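Local atomic coordinates of SufC protein (Thermus thermophilus, PDB entry 2D2E), a protein that probably works as a cytoplasmic ABC-type ATPase of iron-sulfur cluster assembly, binding ATP and magnesium and hydrolysing the nucleotide. Residues S172-D177 with T200-I205; R7-S12 with G60-D65; K149-I154 with L179-R184; H32-P37 with G195-T200. All coordinates share one frame; numbering follows the deposited sequence.

Interaction 1 of 4, residues S172-D177 with T200-I205; sequences SGLDID and THYQRI
Two signature loops of ABC ATPases meet where Leu174 lies against Tyr202 and Arg204: by sequence and position, 172-177 is the D-loop and 200-205 carries the H-loop. The contact across them is apolar, with no direct hydrogen bond. Leu174 stands over one face of the Tyr202 ring, its CG 4.0 Å from the ring centroid and 11° off the normal, a CH-pi contact. With CG anti to the carbonyl carbon (chi1 -65°), Leu174 lies over the ring and its CD2 branch also packs on Tyr202 CG at 3.7 Å and on Arg204 CB at 3.7 Å. Ile176 meets the same arginine on its aliphatic part, CD1 lying 3.6 Å from Arg204 CG. Arg204 is modelled in two conformers. In the one described, its chain is bent at chi2 and chi3, which folds the guanidinium back under Leu174 CD2, while Ile176 CD1 sits at its edge.

Backbone polarity is dealt with alongside. Gly173 occupies the second place of a type II' turn closed by Asp175 N to Ser172 O, and Asp175, at the N-cap of helix 176-189, accepts a weak bond at OD1 from Ala178 N. A water donates to Gly173 O at 2.8 Å and only weakly to Thr200 OG1. That hydroxyl gives its own proton to Tyr202 O at 2.7 Å, in the carbonyl plane and on a lone pair, which ties Thr200 to the backbone two residues on. Such a pairing of D-loop and H-loop, beyond the strands of the nucleotide-binding core, is characteristic of the ABC ATPase domain.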
# COMPACT_ATOMS: atom_id res chain seq x y z
N SER A 172 -9.04 -8.26 1.66
CA SER A 172 -9.02 -9.45 0.81
C SER A 172 -9.18 -10.75 1.61
O SER A 172 -9.51 -11.80 1.05
CB SER A 172 -7.72 -9.54 -0.01
OG SER A 172 -7.73 -8.55 -1.02
N GLY A 173 -8.94 -10.68 2.92
CA GLY A 173 -9.04 -11.87 3.74
C GLY A 173 -8.19 -13.00 3.21
O GLY A 173 -6.99 -12.82 2.92
N LEU A 174 -8.80 -14.18 3.08
CA LEU A 174 -8.09 -15.35 2.54
C LEU A 174 -8.45 -15.64 1.08
O LEU A 174 -8.38 -16.79 0.64
CB LEU A 174 -8.37 -16.59 3.41
CG LEU A 174 -7.79 -16.47 4.83
CD1 LEU A 174 -8.14 -17.73 5.64
CD2 LEU A 174 -6.27 -16.27 4.74
N ASP A 175 -8.84 -14.60 0.34
CA ASP A 175 -9.17 -14.74 -1.10
C ASP A 175 -7.81 -14.88 -1.79
O ASP A 175 -7.17 -13.88 -2.13
CB ASP A 175 -9.92 -13.48 -1.57
CG ASP A 175 -10.23 -13.49 -3.06
OD1 ASP A 175 -9.67 -14.31 -3.81
OD2 ASP A 175 -11.04 -12.63 -3.47
N ILE A 176 -7.38 -16.13 -2.01
CA ILE A 176 -6.06 -16.37 -2.59
C ILE A 176 -5.80 -15.68 -3.93
O ILE A 176 -4.71 -15.15 -4.17
CB ILE A 176 -5.78 -17.90 -2.70
CG1 ILE A 176 -5.94 -18.58 -1.33
CG2 ILE A 176 -4.38 -18.14 -3.27
CD1 ILE A 176 -5.13 -17.94 -0.17
N ASP A 177 -6.80 -15.66 -4.82
CA ASP A 177 -6.59 -15.00 -6.10
C ASP A 177 -6.23 -13.53 -5.90
O ASP A 177 -5.31 -13.04 -6.55
CB ASP A 177 -7.82 -15.10 -6.99
CG ASP A 177 -7.73 -14.18 -8.20
OD1 ASP A 177 -8.34 -13.10 -8.18
OD2 ASP A 177 -7.02 -14.54 -9.17
N THR A 200 -1.83 -6.34 6.83
CA THR A 200 -2.68 -7.51 6.73
C THR A 200 -2.99 -8.07 8.12
O THR A 200 -2.24 -7.82 9.08
CB THR A 200 -1.92 -8.59 5.89
OG1 THR A 200 -2.74 -9.74 5.69
CG2 THR A 200 -0.65 -9.02 6.60
N HIS A 201 -4.11 -8.78 8.23
CA HIS A 201 -4.45 -9.43 9.50
C HIS A 201 -3.93 -10.86 9.44
O HIS A 201 -3.29 -11.35 10.37
CB HIS A 201 -5.98 -9.46 9.69
CG HIS A 201 -6.39 -10.14 10.96
ND1 HIS A 201 -6.98 -11.38 10.99
CD2 HIS A 201 -6.20 -9.78 12.25
CE1 HIS A 201 -7.16 -11.75 12.24
NE2 HIS A 201 -6.69 -10.80 13.03
N TYR A 202 -4.17 -11.52 8.31
CA TYR A 202 -3.71 -12.90 8.10
C TYR A 202 -2.30 -12.94 7.55
O TYR A 202 -1.90 -12.08 6.77
CB TYR A 202 -4.60 -13.64 7.09
CG TYR A 202 -5.99 -13.87 7.58
CD1 TYR A 202 -7.07 -13.18 7.02
CD2 TYR A 202 -6.24 -14.77 8.61
CE1 TYR A 202 -8.37 -13.39 7.46
CE2 TYR A 202 -7.55 -14.98 9.08
CZ TYR A 202 -8.60 -14.28 8.50
OH TYR A 202 -9.89 -14.50 8.93
N GLN A 203 -1.56 -13.97 7.92
CA GLN A 203 -0.21 -14.15 7.42
C GLN A 203 -0.16 -14.63 5.95
O GLN A 203 0.85 -14.46 5.28
CB GLN A 203 0.51 -15.22 8.28
CG GLN A 203 1.96 -15.53 7.87
CD GLN A 203 2.12 -16.64 6.83
OE1 GLN A 203 1.18 -17.35 6.48
NE2 GLN A 203 3.33 -16.78 6.33
N ARG A 204 -1.26 -15.22 5.48
CA ARG A 204 -1.31 -15.81 4.13
C ARG A 204 -0.56 -15.11 3.00
O ARG A 204 0.26 -15.74 2.33
CB ARG A 204 -2.77 -16.02 3.68
CG ARG A 204 -2.91 -16.95 2.46
CD ARG A 204 -2.32 -18.34 2.74
NE ARG A 204 -2.83 -18.87 4.01
CZ ARG A 204 -4.04 -19.40 4.18
NH1 ARG A 204 -4.88 -19.50 3.16
NH2 ARG A 204 -4.42 -19.80 5.39
N ILE A 205 -0.83 -13.83 2.79
CA ILE A 205 -0.16 -13.13 1.69
C ILE A 205 1.36 -13.13 1.77
O ILE A 205 2.06 -13.01 0.74
CB ILE A 205 -0.71 -11.68 1.56
CG1 ILE A 205 -0.29 -11.07 0.20
CG2 ILE A 205 -0.21 -10.81 2.72
CD1 ILE A 205 -0.95 -9.71 -0.08
O HOH W 1 -5.42 -10.66 3.70

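Interaction 2 of 4, residues R7-S12 with G60-D65; sequences RDLWAS and GEILLD
Arg7 and Glu61 form an antiparallel hydrogen-bonded pair that joins the two strands through their backbones. Arg7 N donates to Glu61 O at 2.9 Å, nearly straight at 174°, and Glu61 N returns the bond to Arg7 O at 3.0 Å. The two side chains leave the sheet on the same face, yet their charged ends do not meet; the arginine chain, bent at chi2, turns off so that NH1 bonds to Asn23.

Close backbone contact follows beyond this pair. Gly60, lacking a side chain, lets its CA come within 3.1 Å of Arg7 O and 3.0 Å of Asp8 O, while the CA atoms of Leu9 and Gly60 stand 4.1 Å apart. Apolar contact is slight: Leu9 CD2 just reaches Ile62 CD1 at 4.5 Å.

Within 7-12, Trp10 NE1 donates to Asp8 OD1 at 2.9 Å, in the indole plane but from above the carboxylate plane, bridging the corner that the chain turns at Asp8. Here Asp8 and Leu9 both face Val22, a G1 beta bulge against strand 16-27. Leu9 packs on Leu45 and Ile62 on Leu49 of helix 42-50, so this antiparallel sheet lies against the helix that follows the P-loop.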
# COMPACT_ATOMS: atom_id res chain seq x y z
N ARG A 7 7.10 8.45 12.71
CA ARG A 7 7.81 8.76 13.95
C ARG A 7 6.93 9.33 15.06
O ARG A 7 6.34 10.40 14.92
CB ARG A 7 8.93 9.74 13.65
CG ARG A 7 9.70 10.20 14.88
CD ARG A 7 10.68 9.14 15.32
NE ARG A 7 11.54 9.59 16.41
CZ ARG A 7 11.40 9.22 17.68
NH1 ARG A 7 10.43 8.38 18.03
NH2 ARG A 7 12.23 9.69 18.60
N ASP A 8 6.87 8.60 16.17
CA ASP A 8 6.10 9.00 17.36
C ASP A 8 4.73 9.54 17.00
O ASP A 8 4.34 10.63 17.43
CB ASP A 8 6.89 10.04 18.14
CG ASP A 8 6.28 10.45 19.46
OD1 ASP A 8 5.81 9.56 20.20
OD2 ASP A 8 6.29 11.66 19.77
N LEU A 9 3.99 8.76 16.21
CA LEU A 9 2.69 9.20 15.74
C LEU A 9 1.53 8.93 16.69
O LEU A 9 1.31 7.79 17.09
CB LEU A 9 2.39 8.56 14.38
CG LEU A 9 1.14 9.07 13.68
CD1 LEU A 9 1.34 10.54 13.27
CD2 LEU A 9 0.87 8.23 12.44
N TRP A 10 0.81 9.98 17.04
CA TRP A 10 -0.37 9.88 17.89
C TRP A 10 -1.52 10.44 17.11
O TRP A 10 -1.41 11.53 16.53
CB TRP A 10 -0.17 10.67 19.20
CG TRP A 10 0.91 10.13 20.05
CD1 TRP A 10 2.26 10.27 19.86
CD2 TRP A 10 0.75 9.31 21.21
NE1 TRP A 10 2.94 9.58 20.82
CE2 TRP A 10 2.04 8.98 21.66
CE3 TRP A 10 -0.36 8.81 21.91
CZ2 TRP A 10 2.26 8.18 22.78
CZ3 TRP A 10 -0.15 8.01 23.02
CH2 TRP A 10 1.16 7.70 23.45
N ALA A 11 -2.64 9.73 17.06
CA ALA A 11 -3.78 10.20 16.29
C ALA A 11 -5.09 9.75 16.91
O ALA A 11 -5.13 8.77 17.66
CB ALA A 11 -3.68 9.68 14.86
N SER A 12 -6.14 10.49 16.63
CA SER A 12 -7.46 10.17 17.15
C SER A 12 -8.54 10.36 16.09
O SER A 12 -8.28 10.95 15.04
CB SER A 12 -7.75 11.03 18.39
OG SER A 12 -7.23 12.34 18.25
N GLY A 60 3.76 13.67 16.35
CA GLY A 60 4.46 12.84 15.38
C GLY A 60 4.68 13.39 13.99
O GLY A 60 4.23 14.49 13.65
N GLU A 61 5.38 12.61 13.18
CA GLU A 61 5.67 12.98 11.80
C GLU A 61 5.67 11.74 10.92
O GLU A 61 5.77 10.61 11.41
CB GLU A 61 7.07 13.58 11.70
CG GLU A 61 7.28 14.90 12.37
CD GLU A 61 8.69 15.40 12.13
OE1 GLU A 61 9.63 14.70 12.55
OE2 GLU A 61 8.85 16.46 11.50
N ILE A 62 5.54 11.97 9.62
CA ILE A 62 5.64 10.91 8.62
C ILE A 62 6.63 11.51 7.61
O ILE A 62 6.32 12.49 6.92
CB ILE A 62 4.30 10.62 7.93
CG1 ILE A 62 3.29 10.05 8.94
CG2 ILE A 62 4.52 9.60 6.82
CD1 ILE A 62 2.00 9.55 8.31
N LEU A 63 7.82 10.92 7.55
CA LEU A 63 8.88 11.42 6.66
C LEU A 63 9.06 10.54 5.45
O LEU A 63 9.24 9.33 5.60
CB LEU A 63 10.22 11.47 7.40
CG LEU A 63 10.20 12.08 8.81
CD1 LEU A 63 11.54 11.86 9.51
CD2 LEU A 63 9.91 13.55 8.69
N LEU A 64 9.03 11.13 4.26
CA LEU A 64 9.25 10.37 3.04
C LEU A 64 10.56 10.93 2.50
O LEU A 64 10.62 12.08 2.04
CB LEU A 64 8.10 10.59 2.06
CG LEU A 64 8.07 9.60 0.90
CD1 LEU A 64 6.68 9.56 0.27
CD2 LEU A 64 9.12 9.99 -0.14
N ASP A 65 11.61 10.13 2.59
CA ASP A 65 12.95 10.54 2.16
C ASP A 65 13.36 11.88 2.78
O ASP A 65 13.84 12.79 2.09
CB ASP A 65 13.07 10.57 0.63
CG ASP A 65 12.98 9.18 0.01
OD1 ASP A 65 13.24 8.18 0.72
OD2 ASP A 65 12.66 9.08 -1.19

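Interaction 3 of 4, residues K149-I154 with L179-R184; sequences KKRNEI and LKVVAR
Ile154 and Val181 are at the centre of this helix pair, with Ile154 CG1 3.8 Å from Val181 CG1 and 3.7 Å from Val181 O. Ile154 CG1 is anti to the carbonyl carbon (chi1 -72°), and the turn at chi2 brings Ile154 CD1 to 3.8 Å from Val182 CA. Ile154 thus spans two successive residues of the facing helix. One turn before Ile154, Arg151 meets both methyls of Val181, CG1 and CG2 each 4.0 Å from Arg151 CG, the side chains crossing at about a right angle. Lys150 adds a looser touch, its CD 4.1 Å from Val182 CG2.

The polar ends of the flanking residues are drawn off to other partners. Lys150 NZ forms salt bridges with Glu169 and Asp171, and the Arg151 guanidinium makes cation-pi contacts with Trp131 and Tyr135. What the two side chains lay against the valines is aliphatic: Lys150 CD and Arg151 CG.

The axes of 149-154 and 179-184 run parallel, 2° apart and 9.3 Å at closest approach. Helix 148-160 leads into strand 164-168, an outer strand of the mixed sheet, and helix 176-189 follows that strand to lead into its neighbour, 195-199.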
# COMPACT_ATOMS: atom_id res chain seq x y z
N LYS A 149 -11.02 -5.04 -8.79
CA LYS A 149 -10.59 -3.70 -8.40
C LYS A 149 -9.09 -3.78 -8.05
O LYS A 149 -8.31 -2.86 -8.35
CB LYS A 149 -11.39 -3.20 -7.20
N LYS A 150 -8.69 -4.91 -7.46
CA LYS A 150 -7.28 -5.10 -7.10
C LYS A 150 -6.39 -5.15 -8.34
O LYS A 150 -5.30 -4.58 -8.35
CB LYS A 150 -7.11 -6.40 -6.29
CG LYS A 150 -7.76 -6.40 -4.89
CD LYS A 150 -6.99 -5.54 -3.86
CE LYS A 150 -7.66 -5.64 -2.48
NZ LYS A 150 -7.02 -4.80 -1.44
N ARG A 151 -6.84 -5.85 -9.39
CA ARG A 151 -6.05 -5.93 -10.62
C ARG A 151 -5.79 -4.55 -11.20
O ARG A 151 -4.70 -4.26 -11.66
CB ARG A 151 -6.75 -6.79 -11.67
CG ARG A 151 -6.64 -8.28 -11.43
CD ARG A 151 -7.00 -9.08 -12.69
NE ARG A 151 -6.03 -8.87 -13.77
CZ ARG A 151 -6.01 -9.56 -14.92
NH1 ARG A 151 -6.91 -10.51 -15.14
NH2 ARG A 151 -5.09 -9.30 -15.83
N ASN A 152 -6.83 -3.72 -11.21
CA ASN A 152 -6.72 -2.37 -11.74
C ASN A 152 -5.73 -1.54 -10.91
O ASN A 152 -4.97 -0.76 -11.46
CB ASN A 152 -8.08 -1.67 -11.73
CG ASN A 152 -8.03 -0.29 -12.35
OD1 ASN A 152 -7.29 0.59 -11.89
ND2 ASN A 152 -8.82 -0.09 -13.40
N GLU A 153 -5.77 -1.71 -9.59
CA GLU A 153 -4.86 -0.96 -8.73
C GLU A 153 -3.41 -1.40 -8.94
O GLU A 153 -2.49 -0.59 -8.87
CB GLU A 153 -5.23 -1.14 -7.26
CG GLU A 153 -6.61 -0.64 -6.89
CD GLU A 153 -6.88 -0.70 -5.40
OE1 GLU A 153 -6.38 -1.63 -4.74
OE2 GLU A 153 -7.60 0.19 -4.89
N ILE A 154 -3.21 -2.69 -9.20
CA ILE A 154 -1.84 -3.22 -9.41
C ILE A 154 -1.27 -2.72 -10.74
O ILE A 154 -0.08 -2.49 -10.86
CB ILE A 154 -1.81 -4.76 -9.32
CG1 ILE A 154 -2.02 -5.19 -7.86
CG2 ILE A 154 -0.49 -5.31 -9.88
CD1 ILE A 154 -0.97 -4.58 -6.88
N LEU A 179 -4.97 -12.07 -3.19
CA LEU A 179 -3.67 -11.90 -2.54
C LEU A 179 -2.56 -12.12 -3.55
O LEU A 179 -1.56 -11.41 -3.53
CB LEU A 179 -3.51 -12.89 -1.39
CG LEU A 179 -4.61 -12.81 -0.32
CD1 LEU A 179 -4.39 -13.92 0.71
CD2 LEU A 179 -4.58 -11.43 0.35
N LYS A 180 -2.75 -13.08 -4.46
CA LYS A 180 -1.71 -13.35 -5.43
C LYS A 180 -1.53 -12.23 -6.45
O LYS A 180 -0.42 -11.99 -6.91
CB LYS A 180 -1.95 -14.71 -6.12
CG LYS A 180 -1.56 -15.87 -5.22
CD LYS A 180 -1.52 -17.20 -5.96
CE LYS A 180 -0.89 -18.27 -5.09
NZ LYS A 180 -0.97 -19.61 -5.74
N VAL A 181 -2.62 -11.56 -6.80
CA VAL A 181 -2.55 -10.44 -7.74
C VAL A 181 -1.69 -9.33 -7.13
O VAL A 181 -0.83 -8.73 -7.79
CB VAL A 181 -3.93 -9.87 -8.05
CG1 VAL A 181 -3.80 -8.46 -8.60
CG2 VAL A 181 -4.64 -10.77 -9.07
N VAL A 182 -1.95 -9.03 -5.86
CA VAL A 182 -1.16 -7.99 -5.21
C VAL A 182 0.30 -8.44 -5.09
O VAL A 182 1.21 -7.65 -5.30
CB VAL A 182 -1.79 -7.62 -3.85
CG1 VAL A 182 -0.91 -6.61 -3.10
CG2 VAL A 182 -3.16 -7.00 -4.09
N ALA A 183 0.54 -9.70 -4.73
CA ALA A 183 1.92 -10.17 -4.61
C ALA A 183 2.66 -10.06 -5.94
O ALA A 183 3.83 -9.70 -5.97
CB ALA A 183 1.95 -11.61 -4.11
N ARG A 184 1.98 -10.38 -7.03
CA ARG A 184 2.63 -10.30 -8.34
C ARG A 184 3.10 -8.88 -8.58
O ARG A 184 4.23 -8.65 -9.02
CB ARG A 184 1.67 -10.73 -9.45
CG ARG A 184 2.27 -10.58 -10.85
CD ARG A 184 1.44 -11.32 -11.89
NE ARG A 184 1.38 -12.75 -11.60
CZ ARG A 184 1.07 -13.68 -12.50
NH1 ARG A 184 0.79 -13.33 -13.76
NH2 ARG A 184 1.04 -14.96 -12.15

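Interaction 4 of 4, residues H32-P37 with G195-T200; sequences HALMGP and GALVIT
Val198 O is approached by two groups of the facing strand: Leu34 N donates to it at 2.8 Å, and Ala33 CA makes a CA-H...O contact at 3.2 Å. The amide comes from 28° outside the carbonyl plane. His32 O is held in a like way, by Val198 N at 2.8 Å with Leu197 CA beside it. Two more bonds extend the parallel register at its ends, His32 N to Ala196 O at 2.8 Å with an angle of 175°, and Thr200 N to Leu34 O at 3.0 Å.

Strand 31-35 is the middle strand of the mixed sheet of the P-loop NTPase core, and 195-199 lies next to it. Strand 31-35 runs straight into Gly36, where the Walker A loop begins; Lys42 and Ser43 further along bind ADP and magnesium in the nucleotide-bound protein, though neither ligand is present here, and both residues lie near Ile199.

Side chains alternate between the faces. On the one with His32, Leu34, Leu197 and Ile199, Leu34 CB touches Leu197 CD1 at 3.9 Å and Ile199 CG1 at 4.1 Å. Leu197 CG is anti to its amide nitrogen (chi1 180°), which carries CD1 across to the neighbouring strand. Lys42 and Leu45 of helix 42-50 touch Leu34 here, and Leu24 of strand 16-27 touches both leucines. His32 turns its ring off to hydrogen-bond Glu30 and His215. Ala33 and Val198 face the other way, where Leu206 and Pro211 pack on Ala33. Past them, Met35 and Thr200 lie side by side, pointing alike, with Met35 CG 3.9 Å from Thr200 CG2.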
# COMPACT_ATOMS: atom_id res chain seq x y z
N HIS A 32 8.09 -4.50 3.74
CA HIS A 32 7.74 -4.88 5.11
C HIS A 32 6.26 -5.21 5.23
O HIS A 32 5.45 -4.82 4.37
CB HIS A 32 8.04 -3.74 6.07
CG HIS A 32 9.49 -3.48 6.25
ND1 HIS A 32 9.98 -2.75 7.32
CD2 HIS A 32 10.57 -3.81 5.50
CE1 HIS A 32 11.29 -2.65 7.21
NE2 HIS A 32 11.67 -3.28 6.12
N ALA A 33 5.94 -5.92 6.31
CA ALA A 33 4.56 -6.27 6.64
C ALA A 33 4.16 -5.59 7.96
O ALA A 33 5.00 -5.45 8.87
CB ALA A 33 4.44 -7.82 6.80
N LEU A 34 2.89 -5.17 8.06
CA LEU A 34 2.35 -4.60 9.30
C LEU A 34 1.12 -5.46 9.60
O LEU A 34 0.13 -5.42 8.86
CB LEU A 34 1.91 -3.13 9.14
CG LEU A 34 1.22 -2.55 10.39
CD1 LEU A 34 2.10 -2.66 11.64
CD2 LEU A 34 0.86 -1.11 10.10
N MET A 35 1.22 -6.22 10.68
CA MET A 35 0.16 -7.13 11.10
C MET A 35 -0.44 -6.67 12.42
O MET A 35 0.07 -5.75 13.06
CB MET A 35 0.73 -8.54 11.27
CG MET A 35 1.31 -9.12 10.00
SD MET A 35 1.83 -10.83 10.24
CE MET A 35 0.26 -11.63 10.47
N GLY A 36 -1.53 -7.30 12.80
CA GLY A 36 -2.13 -6.95 14.08
C GLY A 36 -3.58 -7.36 14.14
O GLY A 36 -4.18 -7.73 13.12
N PRO A 37 -4.18 -7.32 15.33
CA PRO A 37 -5.59 -7.67 15.49
C PRO A 37 -6.34 -6.54 14.76
O PRO A 37 -5.82 -5.43 14.64
CB PRO A 37 -5.80 -7.57 17.00
CG PRO A 37 -4.42 -7.85 17.58
CD PRO A 37 -3.52 -7.09 16.64
N GLY A 195 9.97 1.00 -1.94
CA GLY A 195 9.78 0.43 -0.61
C GLY A 195 8.28 0.19 -0.47
O GLY A 195 7.47 0.93 -1.03
N ALA A 196 7.89 -0.84 0.28
CA ALA A 196 6.47 -1.11 0.46
C ALA A 196 6.14 -1.59 1.87
O ALA A 196 6.98 -2.19 2.56
CB ALA A 196 6.01 -2.17 -0.53
N LEU A 197 4.90 -1.32 2.29
CA LEU A 197 4.42 -1.79 3.58
C LEU A 197 3.10 -2.49 3.24
O LEU A 197 2.17 -1.85 2.74
CB LEU A 197 4.16 -0.61 4.53
CG LEU A 197 3.63 -1.00 5.93
CD1 LEU A 197 4.66 -1.84 6.68
CD2 LEU A 197 3.27 0.24 6.73
N VAL A 198 3.02 -3.79 3.52
CA VAL A 198 1.81 -4.56 3.25
C VAL A 198 1.13 -4.74 4.61
O VAL A 198 1.73 -5.30 5.55
CB VAL A 198 2.19 -5.93 2.66
CG1 VAL A 198 0.95 -6.79 2.43
CG2 VAL A 198 2.92 -5.73 1.35
N ILE A 199 -0.09 -4.21 4.72
CA ILE A 199 -0.86 -4.29 5.96
C ILE A 199 -1.81 -5.47 5.83
O ILE A 199 -2.52 -5.59 4.83
CB ILE A 199 -1.65 -2.96 6.18
CG1 ILE A 199 -0.64 -1.82 6.24
CG2 ILE A 199 -2.50 -3.02 7.46
CD1 ILE A 199 -1.29 -0.43 6.27
N THR A 200 -1.83 -6.34 6.83
CA THR A 200 -2.68 -7.51 6.73
C THR A 200 -2.99 -8.07 8.12
O THR A 200 -2.24 -7.82 9.08
CB THR A 200 -1.92 -8.59 5.89
OG1 THR A 200 -2.74 -9.74 5.69
CG2 THR A 200 -0.65 -9.02 6.60

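Overall arrangement
The four contacts show how chemistry follows depth in a fold. Interaction 4 is wholly buried, its two parallel strands joined by main-chain bonds and aliphatic packing. Interaction 2 also pairs strands, but antiparallel, partly buried and in another sheet, its centre 16 Å from that of interaction 4; helix 42-50 touches side chains of both. Interactions 3 and 1 have no direct hydrogen bond across them: 3 packs two helices side by side, and 1 lies at the surface, where a turn and the start of a helix meet a loop. Interaction 1 shares helix 176-189 with interaction 3, touching it through Ser172 and Lys150, and shares Thr200 with interaction 4, whose strand continues into its second loop.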